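Local atomic coordinates of glutathione synthetase-like effector 30 (Gpa-GSS30-apo) (Globodera pallida, PDB entry 5OET), a protein that is a glutathione synthetase-like effector of a plant-parasitic nematode, probably derived from an ATP-dependent ligase that joins glycine to gamma-glutamylcysteine. Residues A[426-431]-A[443-448]. Residues are numbered along the deposited sequence; the frame is centred on the assembly and turned at random.
Sequences EDILKK and YYLTEK. With MG (magnesium ion), chain C.
Ile428 sets its CG2 branch against the CD2 methyl of Leu445, 3.8 Å from carbon to carbon, the two side chains slanting past one another. A chi1 of -64° puts CG2 anti to the backbone N, on the side of Leu445. Leu445 does not aim its CB straight at the helix; its CD2 closes the distance. Three residues on, just under one helical turn, Lys431 sends its chain to Tyr443, and the two side chains cross at about a right angle. After a bend at chi2 (-131°) the last two torsions are extended, which carries NZ to the phenol end of the ring, 3.2 Å from Tyr443 OH; NZ lies oblique to the ring plane. The hydroxyl is hydrogen-bonded to Asp421 OD2, and this carboxylate probably helps make this end of the ring favourable for a lysine. At the other end of the helical segment, Glu426 OE2 binds the magnesium ion at 1.9 Å, with His406 as the second protein ligand. The buried surface is small, 137 Å², and the closest CA atoms, those of Ile428 and Leu445, are 8.9 Å apart. Helix 427-434 thus lies over one face of a four-stranded antiparallel sheet, consistent with the ATP-grasp fold of glutathione synthetases, where strand 443-447 runs between 384-386 and 408-412, and Tyr444, pointing from the other face of that strand, meets helix 349-354.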
# COMPACT_ATOMS: atom_id res chain seq x y z
N GLU A 426 -4.14 46.07 -11.09
CA GLU A 426 -4.89 47.15 -11.76
C GLU A 426 -6.04 46.62 -12.67
O GLU A 426 -6.99 47.37 -12.97
CB GLU A 426 -3.94 48.10 -12.54
CG GLU A 426 -3.24 49.21 -11.71
CD GLU A 426 -1.96 48.79 -10.94
OE1 GLU A 426 -1.50 47.62 -11.03
OE2 GLU A 426 -1.39 49.65 -10.21
N ASP A 427 -5.96 45.33 -13.07
CA ASP A 427 -7.08 44.63 -13.74
C ASP A 427 -8.40 44.63 -12.97
O ASP A 427 -9.45 44.45 -13.58
CB ASP A 427 -6.76 43.14 -14.02
CG ASP A 427 -5.77 42.93 -15.13
OD1 ASP A 427 -5.80 43.70 -16.11
OD2 ASP A 427 -4.98 41.96 -15.05
N ILE A 428 -8.35 44.76 -11.64
CA ILE A 428 -9.54 44.80 -10.81
C ILE A 428 -10.37 46.06 -11.10
O ILE A 428 -11.59 45.96 -11.23
CB ILE A 428 -9.19 44.68 -9.30
CG1 ILE A 428 -8.54 43.31 -9.02
CG2 ILE A 428 -10.43 44.86 -8.44
CD1 ILE A 428 -7.79 43.24 -7.70
N LEU A 429 -9.70 47.21 -11.21
CA LEU A 429 -10.37 48.47 -11.58
C LEU A 429 -10.84 48.44 -13.03
O LEU A 429 -11.96 48.90 -13.36
CB LEU A 429 -9.47 49.69 -11.37
CG LEU A 429 -8.84 49.98 -9.99
CD1 LEU A 429 -8.68 51.49 -9.82
CD2 LEU A 429 -9.64 49.40 -8.82
N LYS A 430 -9.99 47.89 -13.90
CA LYS A 430 -10.32 47.70 -15.32
C LYS A 430 -11.58 46.86 -15.53
O LYS A 430 -12.47 47.25 -16.27
CB LYS A 430 -9.14 47.06 -16.07
CG LYS A 430 -7.90 47.95 -16.29
CD LYS A 430 -8.18 49.44 -16.54
CE LYS A 430 -9.04 49.70 -17.78
NZ LYS A 430 -8.22 49.61 -19.02
N LYS A 431 -11.62 45.70 -14.89
CA LYS A 431 -12.77 44.81 -15.03
C LYS A 431 -14.01 45.33 -14.32
O LYS A 431 -15.10 45.05 -14.79
CB LYS A 431 -12.49 43.36 -14.62
CG LYS A 431 -13.28 42.39 -15.50
CD LYS A 431 -14.06 41.32 -14.76
CE LYS A 431 -14.72 40.38 -15.80
NZ LYS A 431 -15.42 39.16 -15.28
N TYR A 443 -19.39 37.61 -8.94
CA TYR A 443 -18.04 37.89 -8.46
C TYR A 443 -18.08 38.65 -7.15
O TYR A 443 -19.07 39.30 -6.84
CB TYR A 443 -17.25 38.72 -9.49
CG TYR A 443 -16.94 38.01 -10.80
CD1 TYR A 443 -17.84 38.04 -11.84
CD2 TYR A 443 -15.75 37.33 -10.98
CE1 TYR A 443 -17.57 37.42 -13.06
CE2 TYR A 443 -15.46 36.69 -12.19
CZ TYR A 443 -16.39 36.73 -13.22
OH TYR A 443 -16.12 36.12 -14.44
N TYR A 444 -17.00 38.57 -6.38
CA TYR A 444 -16.81 39.42 -5.20
C TYR A 444 -15.36 39.88 -5.03
O TYR A 444 -14.45 39.36 -5.66
CB TYR A 444 -17.29 38.69 -3.94
CG TYR A 444 -16.48 37.48 -3.58
CD1 TYR A 444 -16.72 36.24 -4.17
CD2 TYR A 444 -15.46 37.55 -2.63
CE1 TYR A 444 -15.97 35.13 -3.85
CE2 TYR A 444 -14.70 36.43 -2.30
CZ TYR A 444 -14.96 35.22 -2.91
OH TYR A 444 -14.21 34.12 -2.57
N LEU A 445 -15.17 40.88 -4.18
CA LEU A 445 -13.86 41.44 -3.85
C LEU A 445 -13.38 40.85 -2.52
O LEU A 445 -14.12 40.90 -1.56
CB LEU A 445 -13.93 42.96 -3.74
CG LEU A 445 -13.37 43.82 -4.86
CD1 LEU A 445 -13.47 45.29 -4.45
CD2 LEU A 445 -11.92 43.51 -5.18
N THR A 446 -12.16 40.31 -2.48
CA THR A 446 -11.50 39.96 -1.22
C THR A 446 -10.05 40.43 -1.11
O THR A 446 -9.39 40.74 -2.11
CB THR A 446 -11.59 38.46 -0.92
OG1 THR A 446 -11.50 38.24 0.49
CG2 THR A 446 -10.58 37.65 -1.65
N GLU A 447 -9.57 40.47 0.13
CA GLU A 447 -8.20 40.81 0.44
C GLU A 447 -7.37 39.62 -0.00
O GLU A 447 -7.68 38.49 0.34
CB GLU A 447 -7.99 41.06 1.94
CG GLU A 447 -8.56 42.38 2.48
CD GLU A 447 -7.66 43.11 3.49
OE1 GLU A 447 -6.41 42.89 3.50
OE2 GLU A 447 -8.20 43.95 4.26
N LYS A 448 -6.32 39.90 -0.79
CA LYS A 448 -5.34 38.89 -1.17
C LYS A 448 -4.50 38.59 0.05
O LYS A 448 -4.07 39.51 0.75
CB LYS A 448 -4.47 39.42 -2.30
CG LYS A 448 -3.51 38.40 -2.90
CD LYS A 448 -2.75 39.03 -4.07
CE LYS A 448 -1.91 37.99 -4.82
NZ LYS A 448 -1.25 38.57 -6.01
MG MG C . 0.00 49.08 -9.03